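Side-chain contacts in dihydrodipicolinate synthase (Bacillus clausii KSM-K16, PDB 3E96), which probably catalyses the condensation of pyruvate with aspartate semialdehyde that leads into lysine biosynthesis: residues 33-36 and 37-41; 259-262 and 263-267; 289-292 and 293-297. All coordinates share one frame; numbering follows the deposited sequence.

How the contacts relate
All three contacts are local, between residues three to five apart, and are met in series along the chain. Contact 1 lies in helix 32-43, which connects strands 15-17 and 49-50 of the barrel; contact 2 covers the entry into helix 262-270, and contact 3 lies in helix 287-299, which follows it. Contacts 2 and 3 touch, their centres 11 Å apart: Glu266 OE1 forms a salt bridge with Lys290 NZ at 2.9 Å, and Ala267 packs on Val293 and Leu297. Contact 1 keeps about 8 Å from contact 2 at the nearest atoms. Contact 2 comes closest to the predicted pyruvate site, with the side chain of Ile264 about 4 Å from that of Thr56; contact 3 stands away from it.

Contact 1 (33-36 and 37-41); sequences HHYK and ETVDR
Lys36 and Asp40, one turn apart, form the salt bridge of this contact: NZ of Lys36 stands 3.3 Å from OD2 of Asp40, on the syn lone pair of that oxygen. The lysine runs out almost straight and bends at its last torsion (chi4 55°), which turns the ammonium back toward the carboxylate. A water donates to Asp40 OD1; its approach to Lys36 NZ is too short in the model and therefore doubtful. OD1 also meets Arg81, so the carboxylate lies between two basic groups, which would tend to keep it ionised.

Glu37 also comes close to two histidine rings without a hydrogen bond. Its OE2 lies 3.1 Å from NE2 of His33 at too poor an angle, with ring and carboxylate planes nearly perpendicular (83°). The same oxygen is 3.8 Å from CD2 of His34, whose side chain runs alongside.

The apolar contact is a CH-pi interaction: CG2 of Val39 sits over one face of the Tyr35 ring, 4.0 Å from its centroid, nearest to CE2. The phenol oxygen is tied to Thr74.

Regular backbone bonds join 33 to 37 through 36 to 40, that from Val39 N to Tyr35 O measuring 2.9 Å.

Helix 32-43 links strand 15-17 to strand 49-50 in the first beta-alpha-beta unit of the barrel, and Tyr35, Lys36 and Val39 pack against the next helix, 64-78.

Contact 2 (259-262 and 263-267); sequences NNVV and VIKEA
The entry into helix 262-270 sets Asn259 and Val261 against the side chains four residues on. CG2 of Val263 approaches the amide of Asn259, 3.5 Å from ND2, and lies beside its own backbone N because CG1 takes the position anti to that N (chi1 167°). ND2 itself is bound outside the turn by Leu251 O and Asp289 OD2. Val261 and Lys265 run side by side, CG1 of the valine 4.0 Å from CE of the lysine. The extended lysine carries NZ to a salt bridge with Glu58 and to the carbonyls of Thr21 and Val277, so its buried charge has three partners. Val262 and Glu266 are also aligned, CG2 3.8 Å from OE2; that oxygen accepts from Leu285 N. CG1 and CD1 of Ile264 each reach to 3.6 Å from Asn260 O.

Backbone bonds set this spacing: Val263 N to Asn259 O is 3.0 Å and Lys265 N to Val261 O is 2.9 Å. Tyr119 of the second subunit packs on Asn260 and Val261. The whole is a largely buried lead-in and first turn of helix 262-270, which follows the eight-stranded TIM barrel, with the side chain of Ile264 near Thr56, the predicted pyruvate-binding residue.

Contact 3 (289-292 and 293-297); sequences DKQL and VTELL
The amide of Gln291 and the carboxylate of Glu295 are nearly parallel, their planes 9° apart, on the outer side of helix 287-299, which belongs to the C-terminal helices that follow the barrel. The carboxylate lies over one face of the amide, displaced toward CG of the glutamine: OE2 of Glu295 is about 3.7 Å above the amide plane and 3.8 Å from CG of Gln291. Gln291 bends at its second torsion (chi2 71°), bringing OE1 back toward Thr294, 3.9 Å from its CB. The other carboxylate oxygen, OE1 of Glu295, is 3.8 Å from CD2 of Leu292. The detail of these carbon contacts of Glu295 is less certain, since its CG is modelled too close to Gln291 O.

The inward-facing side carries Val293 and Leu296. Val293 settles on Ala267 and Met270 of helix 262-270 and on Leu251 of helix 235-252; Leu296 leans on the latter helix, as does the flanking Leu292. At the start of the segment Asp289 is held by Tyr255 and Lys254, and Lys290 NZ by Leu285 O, fastening the helix to what precedes it.

Along the axis Val293 N reaches Asp289 O at 2.9 Å, and Leu296 N reaches Leu292 O at 3.0 Å in a more bent bond. Lys290 O takes two bonds from one residue: Thr294 N and Thr294 OG1 both lie 3.0 Å from it and approach from opposite faces of the carbonyl plane, the hydroxyl tilted 32° out of it.

Contact 1 (33-36 and 37-41)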
# COMPACT_ATOMS: atom_id res chain seq x y z
N HIS B 33 -23.11 -1.36 -15.61
CA HIS B 33 -24.52 -1.66 -15.43
C HIS B 33 -24.66 -2.30 -14.05
O HIS B 33 -25.56 -1.97 -13.28
CB HIS B 33 -25.01 -2.64 -16.50
CG HIS B 33 -26.46 -3.00 -16.36
ND1 HIS B 33 -27.46 -2.07 -16.39
CD2 HIS B 33 -27.06 -4.20 -16.17
CE1 HIS B 33 -28.63 -2.67 -16.23
NE2 HIS B 33 -28.41 -3.97 -16.10
N HIS B 34 -23.75 -3.22 -13.74
CA HIS B 34 -23.78 -3.88 -12.44
C HIS B 34 -23.47 -2.87 -11.34
O HIS B 34 -24.00 -2.95 -10.24
CB HIS B 34 -22.78 -5.04 -12.41
CG HIS B 34 -23.17 -6.20 -13.26
ND1 HIS B 34 -22.38 -7.31 -13.42
CD2 HIS B 34 -24.30 -6.43 -13.98
CE1 HIS B 34 -22.99 -8.18 -14.20
NE2 HIS B 34 -24.16 -7.67 -14.56
N TYR B 35 -22.61 -1.90 -11.65
CA TYR B 35 -22.27 -0.88 -10.67
C TYR B 35 -23.52 -0.06 -10.34
O TYR B 35 -23.79 0.23 -9.17
CB TYR B 35 -21.18 0.06 -11.21
CG TYR B 35 -20.69 1.04 -10.16
CD1 TYR B 35 -20.03 0.59 -9.02
CD2 TYR B 35 -20.91 2.41 -10.30
CE1 TYR B 35 -19.61 1.47 -8.03
CE2 TYR B 35 -20.50 3.31 -9.32
CZ TYR B 35 -19.85 2.83 -8.18
OH TYR B 35 -19.46 3.71 -7.20
N LYS B 36 -24.29 0.29 -11.36
CA LYS B 36 -25.51 1.06 -11.15
C LYS B 36 -26.47 0.29 -10.25
O LYS B 36 -27.11 0.86 -9.38
CB LYS B 36 -26.18 1.37 -12.49
CG LYS B 36 -27.56 2.01 -12.37
CD LYS B 36 -28.09 2.42 -13.73
CE LYS B 36 -29.61 2.45 -13.75
NZ LYS B 36 -30.18 3.31 -12.68
N GLU B 37 -26.56 -1.02 -10.48
CA GLU B 37 -27.43 -1.88 -9.68
C GLU B 37 -27.00 -1.85 -8.22
O GLU B 37 -27.84 -1.87 -7.31
CB GLU B 37 -27.37 -3.32 -10.19
CG GLU B 37 -28.14 -3.56 -11.47
CD GLU B 37 -27.87 -4.94 -12.05
OE1 GLU B 37 -27.72 -5.90 -11.27
OE2 GLU B 37 -27.82 -5.06 -13.30
N THR B 38 -25.69 -1.83 -8.00
CA THR B 38 -25.13 -1.81 -6.65
C THR B 38 -25.43 -0.47 -5.98
O THR B 38 -25.87 -0.42 -4.83
CB THR B 38 -23.61 -2.03 -6.70
OG1 THR B 38 -23.33 -3.28 -7.33
CG2 THR B 38 -23.03 -2.04 -5.29
N VAL B 39 -25.19 0.61 -6.71
CA VAL B 39 -25.46 1.94 -6.19
C VAL B 39 -26.94 2.05 -5.80
O VAL B 39 -27.27 2.55 -4.73
CB VAL B 39 -25.13 3.02 -7.23
CG1 VAL B 39 -25.66 4.38 -6.77
CG2 VAL B 39 -23.63 3.08 -7.45
N ASP B 40 -27.82 1.58 -6.69
CA ASP B 40 -29.26 1.63 -6.41
C ASP B 40 -29.63 0.82 -5.17
O ASP B 40 -30.37 1.30 -4.32
CB ASP B 40 -30.08 1.10 -7.61
CG ASP B 40 -30.04 2.04 -8.80
OD1 ASP B 40 -29.81 3.25 -8.62
OD2 ASP B 40 -30.27 1.55 -9.93
N ARG B 41 -29.12 -0.40 -5.07
CA ARG B 41 -29.43 -1.24 -3.92
C ARG B 41 -29.03 -0.54 -2.62
O ARG B 41 -29.74 -0.61 -1.62
CB ARG B 41 -28.71 -2.59 -4.01
CG ARG B 41 -29.04 -3.53 -2.86
CD ARG B 41 -28.38 -4.88 -3.02
NE ARG B 41 -28.78 -5.54 -4.26
CZ ARG B 41 -28.01 -5.67 -5.33
NH1 ARG B 41 -26.78 -5.18 -5.32
NH2 ARG B 41 -28.48 -6.27 -6.41
O HOH W 1 -29.42 4.75 -10.92

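Contact 2 (259-262 and 263-267)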
# COMPACT_ATOMS: atom_id res chain seq x y z
N ASN B 259 -9.92 -11.88 2.25
CA ASN B 259 -11.28 -12.27 1.87
C ASN B 259 -12.29 -11.12 1.91
O ASN B 259 -13.45 -11.30 1.51
CB ASN B 259 -11.79 -13.36 2.82
CG ASN B 259 -11.65 -14.75 2.25
OD1 ASN B 259 -10.94 -14.97 1.27
ND2 ASN B 259 -12.33 -15.71 2.88
N ASN B 260 -11.86 -9.95 2.37
CA ASN B 260 -12.75 -8.81 2.54
C ASN B 260 -13.78 -8.50 1.45
O ASN B 260 -14.96 -8.30 1.75
CB ASN B 260 -11.92 -7.55 2.82
CG ASN B 260 -12.78 -6.38 3.25
OD1 ASN B 260 -13.50 -5.80 2.44
ND2 ASN B 260 -12.71 -6.04 4.53
N VAL B 261 -13.34 -8.45 0.20
CA VAL B 261 -14.26 -8.14 -0.90
C VAL B 261 -14.75 -9.37 -1.64
O VAL B 261 -15.93 -9.46 -2.00
CB VAL B 261 -13.60 -7.18 -1.92
CG1 VAL B 261 -14.54 -6.95 -3.11
CG2 VAL B 261 -13.28 -5.85 -1.25
N VAL B 262 -13.86 -10.33 -1.86
CA VAL B 262 -14.25 -11.53 -2.59
C VAL B 262 -15.41 -12.27 -1.90
O VAL B 262 -16.28 -12.82 -2.59
CB VAL B 262 -13.05 -12.48 -2.82
CG1 VAL B 262 -12.48 -12.96 -1.50
CG2 VAL B 262 -13.47 -13.64 -3.71
N VAL B 263 -15.45 -12.26 -0.57
CA VAL B 263 -16.56 -12.91 0.14
C VAL B 263 -17.87 -12.18 -0.18
O VAL B 263 -18.91 -12.81 -0.40
CB VAL B 263 -16.34 -12.90 1.68
CG1 VAL B 263 -17.63 -13.29 2.40
CG2 VAL B 263 -15.23 -13.87 2.05
N ILE B 264 -17.80 -10.85 -0.22
CA ILE B 264 -18.98 -10.05 -0.54
C ILE B 264 -19.48 -10.37 -1.95
O ILE B 264 -20.68 -10.60 -2.17
CB ILE B 264 -18.67 -8.53 -0.45
CG1 ILE B 264 -18.48 -8.12 1.01
CG2 ILE B 264 -19.80 -7.72 -1.08
CD1 ILE B 264 -18.10 -6.66 1.19
N LYS B 265 -18.56 -10.40 -2.91
CA LYS B 265 -18.93 -10.68 -4.29
C LYS B 265 -19.49 -12.07 -4.54
O LYS B 265 -20.46 -12.23 -5.29
CB LYS B 265 -17.74 -10.42 -5.23
CG LYS B 265 -17.43 -8.93 -5.39
CD LYS B 265 -16.41 -8.65 -6.48
CE LYS B 265 -16.24 -7.15 -6.68
NZ LYS B 265 -15.13 -6.80 -7.63
N GLU B 266 -18.91 -13.09 -3.92
CA GLU B 266 -19.42 -14.44 -4.13
C GLU B 266 -20.74 -14.63 -3.38
O GLU B 266 -21.59 -15.42 -3.79
CB GLU B 266 -18.38 -15.48 -3.74
CG GLU B 266 -17.19 -15.45 -4.69
CD GLU B 266 -16.38 -16.73 -4.70
OE1 GLU B 266 -16.92 -17.80 -4.32
OE2 GLU B 266 -15.20 -16.68 -5.12
N ALA B 267 -20.92 -13.89 -2.29
CA ALA B 267 -22.17 -13.97 -1.53
C ALA B 267 -23.28 -13.30 -2.36
O ALA B 267 -24.39 -13.83 -2.46
CB ALA B 267 -22.02 -13.26 -0.19

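Contact 3 (289-292 and 293-297)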
# COMPACT_ATOMS: atom_id res chain seq x y z
N ASP B 289 -14.12 -22.19 1.48
CA ASP B 289 -14.73 -20.90 1.79
C ASP B 289 -16.07 -20.70 1.08
O ASP B 289 -16.96 -20.04 1.62
CB ASP B 289 -13.77 -19.76 1.46
CG ASP B 289 -12.63 -19.64 2.48
OD1 ASP B 289 -12.68 -20.34 3.51
OD2 ASP B 289 -11.70 -18.84 2.25
N LYS B 290 -16.22 -21.26 -0.11
CA LYS B 290 -17.48 -21.15 -0.84
C LYS B 290 -18.57 -21.83 -0.00
O LYS B 290 -19.70 -21.36 0.08
CB LYS B 290 -17.38 -21.82 -2.21
CG LYS B 290 -16.73 -20.97 -3.29
CD LYS B 290 -16.48 -21.79 -4.55
CE LYS B 290 -16.27 -20.90 -5.77
NZ LYS B 290 -15.23 -19.85 -5.56
N GLN B 291 -18.21 -22.94 0.63
CA GLN B 291 -19.14 -23.68 1.47
C GLN B 291 -19.49 -22.87 2.72
O GLN B 291 -20.63 -22.87 3.17
CB GLN B 291 -18.53 -25.02 1.89
CG GLN B 291 -19.48 -25.94 2.66
CD GLN B 291 -20.57 -26.52 1.78
OE1 GLN B 291 -21.36 -25.79 1.18
NE2 GLN B 291 -20.62 -27.84 1.70
N LEU B 292 -18.50 -22.17 3.27
CA LEU B 292 -18.74 -21.36 4.46
C LEU B 292 -19.68 -20.19 4.13
O LEU B 292 -20.50 -19.80 4.96
CB LEU B 292 -17.42 -20.82 5.02
CG LEU B 292 -16.45 -21.86 5.59
CD1 LEU B 292 -15.14 -21.18 5.99
CD2 LEU B 292 -17.09 -22.55 6.79
N VAL B 293 -19.57 -19.64 2.92
CA VAL B 293 -20.44 -18.53 2.52
C VAL B 293 -21.86 -19.08 2.36
O VAL B 293 -22.84 -18.44 2.75
CB VAL B 293 -19.99 -17.91 1.17
CG1 VAL B 293 -21.04 -16.91 0.68
CG2 VAL B 293 -18.65 -17.20 1.35
N THR B 294 -21.95 -20.27 1.78
CA THR B 294 -23.24 -20.92 1.57
C THR B 294 -23.93 -21.17 2.91
O THR B 294 -25.09 -20.81 3.10
CB THR B 294 -23.06 -22.27 0.84
OG1 THR B 294 -22.56 -22.02 -0.48
CG2 THR B 294 -24.39 -23.02 0.74
N GLU B 295 -23.20 -21.77 3.85
CA GLU B 295 -23.75 -22.07 5.16
C GLU B 295 -24.16 -20.80 5.90
O GLU B 295 -25.11 -20.81 6.69
CB GLU B 295 -22.74 -22.85 6.00
CG GLU B 295 -22.16 -24.06 5.28
CD GLU B 295 -21.24 -24.89 6.15
OE1 GLU B 295 -20.50 -24.30 6.98
OE2 GLU B 295 -21.23 -26.13 6.00
N LEU B 296 -23.45 -19.71 5.65
CA LEU B 296 -23.76 -18.44 6.30
C LEU B 296 -25.06 -17.86 5.75
O LEU B 296 -25.92 -17.38 6.50
CB LEU B 296 -22.61 -17.45 6.09
CG LEU B 296 -22.50 -16.28 7.06
CD1 LEU B 296 -22.26 -16.79 8.47
CD2 LEU B 296 -21.34 -15.39 6.64
N LEU B 297 -25.20 -17.90 4.43
CA LEU B 297 -26.40 -17.38 3.78
C LEU B 297 -27.59 -18.25 4.16
O LEU B 297 -28.72 -17.77 4.29
CB LEU B 297 -26.22 -17.35 2.26
CG LEU B 297 -25.19 -16.34 1.74
CD1 LEU B 297 -25.11 -16.43 0.23
CD2 LEU B 297 -25.57 -14.94 2.18